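Local coordinates for cellulose-binding protein (Saccharophagus degradans, PDB 2YHG) that probably binds cellulose and, through the C-terminal piece described here, which is related to nucleoside hydrolases, may cleave glycosidic bonds, at residues S273-V278 and M296-G301; G387-S392 and Q402-A407. All blocks are in the same frame, centred on the assembly; numbering follows the deposited sequence.

In the fold
Contact 1 (273-278 with 296-301) closes before contact 2 (387-392 with 402-407) opens, so the two follow one another along the chain. Their centres lie about 29 Å apart and their nearest atoms about 17 Å, without touching. Contact 1 forms the two-stranded antiparallel sheet 273-276/295-298, which is hydrogen-bonded through Y297 to strand 203-207, an outermost strand of the six-stranded parallel sheet. Contact 2 lies where the three-stranded sheet 356-360/398-402/391-392 faces a four-stranded mixed sheet. Helix 308-323 comes between them in sequence. Contact 1 thus belongs to the nucleoside hydrolase-like part and contact 2 to the C-terminal sandwich, each joining segments within a separate part of the chain.

Contact 1. Residues S273-V278 and M296-G301; sequences SKQAGV and MYTENG
K274 reaches Y297 through a chain that leaves CB with CG beside the backbone N (chi1 -61°) and then stays extended; Y297 CG likewise lies anti to its carbonyl carbon, and the ring presents a face to the lysine. K274 CG lies over the centre of that face, 3.6 Å from the centroid of the Y297 ring, a CH-pi contact; farther along, K274 CE comes within 3.4 Å of Y297 OH. In T298 the OG1 is anti to the backbone N (chi1 -166°), which leaves CG2 between N and the carbonyl carbon, directed at Q275. The two side chains cross at about a right angle, T298 CG2 standing 3.4 Å from Q275 CD, and V278 CG2 meets the same methyl tip to tip.

The backbones form an antiparallel strand pair, but a strongly twisted one: the axes of the short strands 273-276 and 296-298 make an angle of 115°. Q275 and M296 are a hydrogen-bonded pair, with Q275 N to M296 O at 2.9 Å and M296 N to Q275 O at 3.1 Å; K274 and Y297 make the adjoining non-hydrogen-bonded pair. Backbone bonds from Y297 to Y204 and R206 tie this ribbon to strand 203-207, and T298 OG1 bonds to R206 O.

Beyond the pairing, water takes over. Q275 NE2 donates to two waters: one donates in turn to T298 O and also bonds S273 OG, while the other donates to E299 O. A direct Q275 NE2 to E299 O bond is excluded by its poor angle despite the 3.3 Å separation. A further water joins S273 OG to N300 ND2.

Contact 2. Residues G387-S392 and Q402-A407; sequences GSVSIS and QIPSNA
V389 and P404 meet through the flank of the proline ring: V389 CG2 lies 4.3 Å from P404 CD, a loose apolar contact. The other branch of the valine, CG1, is anti to the backbone N (chi1 175°) and is directed at the Q402 carbonyl, 3.6 Å from Q402 O; I403, between Q402 and P404, points its CB away. P404 also brings CG up to the backbone, 3.8 Å from S388 O.

On the more exposed side, the Q402 side chain reaches S390 with its amide end, OE1 lying 3.7 Å from S390 CB, a van der Waals contact. Beneath this pair the backbones are joined directly by Q402 N donating to S390 O at 3.0 Å, with an N-H...O angle of 171° and the donor nearly in line with the carbonyl. A water stands in for a second direct bond, accepting from S390 N at 2.9 Å and donating to Q402 O at 2.8 Å.

P404 then starts a type I beta turn closed by A407 N to P404 O. P404 touches Y385, a magnesium ligand, whose OH bonds N406 OD1. The contact lies in the C-terminal beta sandwich: S392 bonds to N400, joining strand 391-392 to strand 398-402, while V389 and P404 both rest on I412 of strand 411-420 in the facing sheet and V389 also touches H378 of strand 372-378.

Contact 1. Residues S273-V278 and M296-G301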
loop_
_atom_site.group_PDB
_atom_site.type_symbol
_atom_site.label_atom_id
_atom_site.label_comp_id
_atom_site.label_asym_id
_atom_site.label_seq_id
_atom_site.Cartn_x
_atom_site.Cartn_y
_atom_site.Cartn_z
ATOM N N SER A 273 6.815 10.806 11.575
ATOM C CA SER A 273 7.933 11.719 11.429
ATOM C C SER A 273 8.988 11.094 10.598
ATOM O O SER A 273 9.033 9.864 10.423
ATOM C CB SER A 273 8.522 12.090 12.791
ATOM O OG SER A 273 9.045 10.941 13.426
ATOM N N LYS A 274 9.856 11.939 10.068
ATOM C CA LYS A 274 11.121 11.497 9.515
ATOM C C LYS A 274 12.111 11.298 10.654
ATOM O O LYS A 274 12.136 12.069 11.609
ATOM C CB LYS A 274 11.703 12.534 8.559
ATOM C CG LYS A 274 10.856 12.850 7.374
ATOM C CD LYS A 274 11.530 13.827 6.445
ATOM C CE LYS A 274 10.559 14.474 5.469
ATOM N NZ LYS A 274 11.176 15.632 4.820
ATOM N N GLN A 275 12.925 10.264 10.522
ATOM C CA GLN A 275 14.014 10.007 11.428
ATOM C C GLN A 275 15.331 10.061 10.703
ATOM O O GLN A 275 15.389 9.829 9.480
ATOM C CB GLN A 275 13.866 8.643 12.131
ATOM C CG GLN A 275 12.576 8.490 12.911
ATOM C CD GLN A 275 12.560 7.235 13.729
ATOM O OE1 GLN A 275 13.611 6.625 13.971
ATOM N NE2 GLN A 275 11.377 6.842 14.192
ATOM N N ALA A 276 16.401 10.350 11.436
ATOM C CA ALA A 276 17.740 10.425 10.870
ATOM C C ALA A 276 18.427 9.067 10.892
ATOM O O ALA A 276 18.356 8.315 11.866
ATOM C CB ALA A 276 18.599 11.425 11.675
ATOM N N GLY A 277 19.129 8.745 9.815
ATOM C CA GLY A 277 20.016 7.620 9.790
ATOM C C GLY A 277 19.354 6.273 9.929
ATOM O O GLY A 277 19.949 5.330 10.436
ATOM N N VAL A 278 18.139 6.126 9.406
ATOM C CA VAL A 278 17.399 4.852 9.507
ATOM C C VAL A 278 18.204 3.792 8.742
ATOM O O VAL A 278 18.398 3.905 7.524
ATOM C CB VAL A 278 15.981 4.956 8.950
ATOM C CG1 VAL A 278 15.284 3.618 9.052
ATOM C CG2 VAL A 278 15.176 5.991 9.703
ATOM N N MET A 296 14.339 9.763 6.547
ATOM C CA MET A 296 13.341 8.909 5.941
ATOM C C MET A 296 12.163 8.845 6.871
ATOM O O MET A 296 12.333 8.773 8.086
ATOM C CB MET A 296 13.870 7.461 5.722
ATOM C CG MET A 296 15.027 7.398 4.741
ATOM S SD MET A 296 15.763 5.751 4.756
ATOM C CE MET A 296 16.880 5.921 3.362
ATOM N N TYR A 297 10.941 8.818 6.332
ATOM C CA TYR A 297 9.787 8.490 7.136
ATOM C C TYR A 297 9.899 7.049 7.584
ATOM O O TYR A 297 10.268 6.173 6.804
ATOM C CB TYR A 297 8.503 8.695 6.360
ATOM C CG TYR A 297 8.138 10.140 6.171
ATOM C CD1 TYR A 297 7.651 10.912 7.203
ATOM C CD2 TYR A 297 8.301 10.762 4.943
ATOM C CE1 TYR A 297 7.296 12.250 7.006
ATOM C CE2 TYR A 297 7.981 12.101 4.750
ATOM C CZ TYR A 297 7.482 12.834 5.775
ATOM O OH TYR A 297 7.170 14.168 5.592
ATOM N N THR A 298 9.542 6.773 8.841
ATOM C CA THR A 298 9.535 5.435 9.337
ATOM C C THR A 298 8.558 5.406 10.519
ATOM O O THR A 298 8.103 6.441 10.984
ATOM C CB THR A 298 10.957 4.953 9.699
ATOM O OG1 THR A 298 10.971 3.526 9.878
ATOM C CG2 THR A 298 11.487 5.661 10.944
ATOM N N GLU A 299 8.213 4.230 10.988
ATOM C CA GLU A 299 7.270 4.114 12.088
ATOM C C GLU A 299 7.860 4.652 13.368
ATOM O O GLU A 299 9.080 4.619 13.599
ATOM C CB GLU A 299 6.882 2.630 12.301
ATOM C CG GLU A 299 6.324 1.927 11.077
ATOM C CD GLU A 299 7.376 1.171 10.267
ATOM O OE1 GLU A 299 8.583 1.529 10.280
ATOM O OE2 GLU A 299 7.005 0.175 9.604
ATOM N N ASN A 300 6.987 5.068 14.268
ATOM C CA ASN A 300 7.358 5.262 15.650
ATOM C C ASN A 300 6.347 4.491 16.469
ATOM O O ASN A 300 5.475 5.045 17.113
ATOM C CB ASN A 300 7.426 6.735 16.023
ATOM C CG ASN A 300 8.164 6.962 17.312
ATOM O OD1 ASN A 300 8.581 6.027 17.975
ATOM N ND2 ASN A 300 8.297 8.222 17.706
ATOM N N GLY A 301 6.427 3.180 16.360
ATOM C CA GLY A 301 5.394 2.276 16.873
ATOM C C GLY A 301 4.819 1.381 15.784
ATOM O O GLY A 301 4.360 1.860 14.747
HETATM O O HOH W 1 8.951 8.118 13.139
HETATM O O HOH W 2 7.552 10.671 16.003
HETATM O O HOH W 3 11.153 4.438 15.848
#

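Contact 2. Residues G387-S392 and Q402-A407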
loop_
_atom_site.group_PDB
_atom_site.type_symbol
_atom_site.label_atom_id
_atom_site.label_comp_id
_atom_site.label_asym_id
_atom_site.label_seq_id
_atom_site.Cartn_x
_atom_site.Cartn_y
_atom_site.Cartn_z
ATOM N N GLY A 387 -6.085 16.358 22.451
ATOM C CA GLY A 387 -7.017 15.882 23.452
ATOM C C GLY A 387 -7.925 14.776 22.967
ATOM O O GLY A 387 -7.718 14.169 21.909
ATOM N N SER A 388 -8.866 14.433 23.829
ATOM C CA SER A 388 -9.847 13.396 23.557
ATOM C C SER A 388 -11.082 14.028 22.907
ATOM O O SER A 388 -11.348 15.228 23.059
ATOM C CB SER A 388 -10.239 12.656 24.833
ATOM O OG SER A 388 -10.806 13.551 25.766
ATOM N N VAL A 389 -11.799 13.192 22.158
ATOM C CA VAL A 389 -12.951 13.629 21.401
ATOM C C VAL A 389 -14.066 12.641 21.623
ATOM O O VAL A 389 -13.924 11.467 21.302
ATOM C CB VAL A 389 -12.629 13.747 19.885
ATOM C CG1 VAL A 389 -13.904 14.086 19.079
ATOM C CG2 VAL A 389 -11.549 14.767 19.642
ATOM N N SER A 390 -15.185 13.124 22.142
ATOM C CA SER A 390 -16.354 12.296 22.376
ATOM C C SER A 390 -17.201 12.113 21.122
ATOM O O SER A 390 -17.476 13.075 20.391
ATOM C CB SER A 390 -17.200 12.930 23.478
ATOM O OG SER A 390 -16.449 13.062 24.654
ATOM N N ILE A 391 -17.627 10.878 20.909
ATOM C CA ILE A 391 -18.532 10.531 19.829
ATOM C C ILE A 391 -19.743 9.849 20.429
ATOM O O ILE A 391 -19.622 8.798 21.040
ATOM C CB ILE A 391 -17.874 9.568 18.791
ATOM C CG1 ILE A 391 -16.544 10.114 18.285
ATOM C CG2 ILE A 391 -18.863 9.275 17.662
ATOM C CD1 ILE A 391 -15.774 9.115 17.447
ATOM N N SER A 392 -20.908 10.463 20.277
ATOM C CA SER A 392 -22.146 9.852 20.704
ATOM C C SER A 392 -22.677 8.869 19.659
ATOM O O SER A 392 -22.492 9.095 18.464
ATOM C CB SER A 392 -23.173 10.937 20.993
ATOM O OG SER A 392 -22.685 11.878 21.958
ATOM N N GLN A 402 -18.516 15.592 19.120
ATOM C CA GLN A 402 -18.383 16.842 19.837
ATOM C C GLN A 402 -17.010 17.428 19.568
ATOM O O GLN A 402 -16.006 16.862 20.008
ATOM C CB GLN A 402 -18.598 16.588 21.325
ATOM C CG GLN A 402 -20.023 16.303 21.649
ATOM C CD GLN A 402 -20.273 16.286 23.132
ATOM O OE1 GLN A 402 -20.008 15.288 23.781
ATOM N NE2 GLN A 402 -20.616 17.439 23.700
ATOM N N ILE A 403 -16.951 18.543 18.866
ATOM C CA ILE A 403 -15.683 19.202 18.569
ATOM C C ILE A 403 -15.324 20.066 19.763
ATOM O O ILE A 403 -16.042 21.001 20.107
ATOM C CB ILE A 403 -15.802 20.090 17.331
ATOM C CG1 ILE A 403 -16.354 19.340 16.134
ATOM C CG2 ILE A 403 -14.458 20.760 17.041
ATOM C CD1 ILE A 403 -15.517 18.168 15.681
ATOM N N PRO A 404 -14.214 19.770 20.458
ATOM C CA PRO A 404 -13.908 20.542 21.678
ATOM C C PRO A 404 -13.783 22.023 21.404
ATOM O O PRO A 404 -13.251 22.454 20.393
ATOM C CB PRO A 404 -12.590 19.922 22.154
ATOM C CG PRO A 404 -12.695 18.490 21.667
ATOM C CD PRO A 404 -13.276 18.646 20.275
ATOM N N SER A 405 -14.135 22.824 22.425
ATOM C CA SER A 405 -13.952 24.249 22.353
ATOM C C SER A 405 -12.512 24.679 22.209
ATOM O O SER A 405 -12.244 25.726 21.650
ATOM C CB SER A 405 -14.558 24.915 23.585
ATOM O OG SER A 405 -15.957 24.735 23.622
ATOM N N ASN A 406 -11.583 23.814 22.647
ATOM C CA ASN A 406 -10.159 24.129 22.622
ATOM C C ASN A 406 -9.449 23.554 21.400
ATOM O O ASN A 406 -8.224 23.577 21.337
ATOM C CB ASN A 406 -9.449 23.679 23.917
ATOM C CG ASN A 406 -9.389 22.189 24.072
ATOM O OD1 ASN A 406 -9.706 21.452 23.133
ATOM N ND2 ASN A 406 -8.887 21.717 25.229
ATOM N N ALA A 407 -10.193 23.114 20.383
ATOM C CA ALA A 407 -9.604 22.437 19.220
ATOM C C ALA A 407 -9.251 23.363 18.055
ATOM O O ALA A 407 -8.818 22.886 17.003
ATOM C CB ALA A 407 -10.496 21.311 18.757
HETATM O O HOH W 4 -15.259 15.987 22.515
#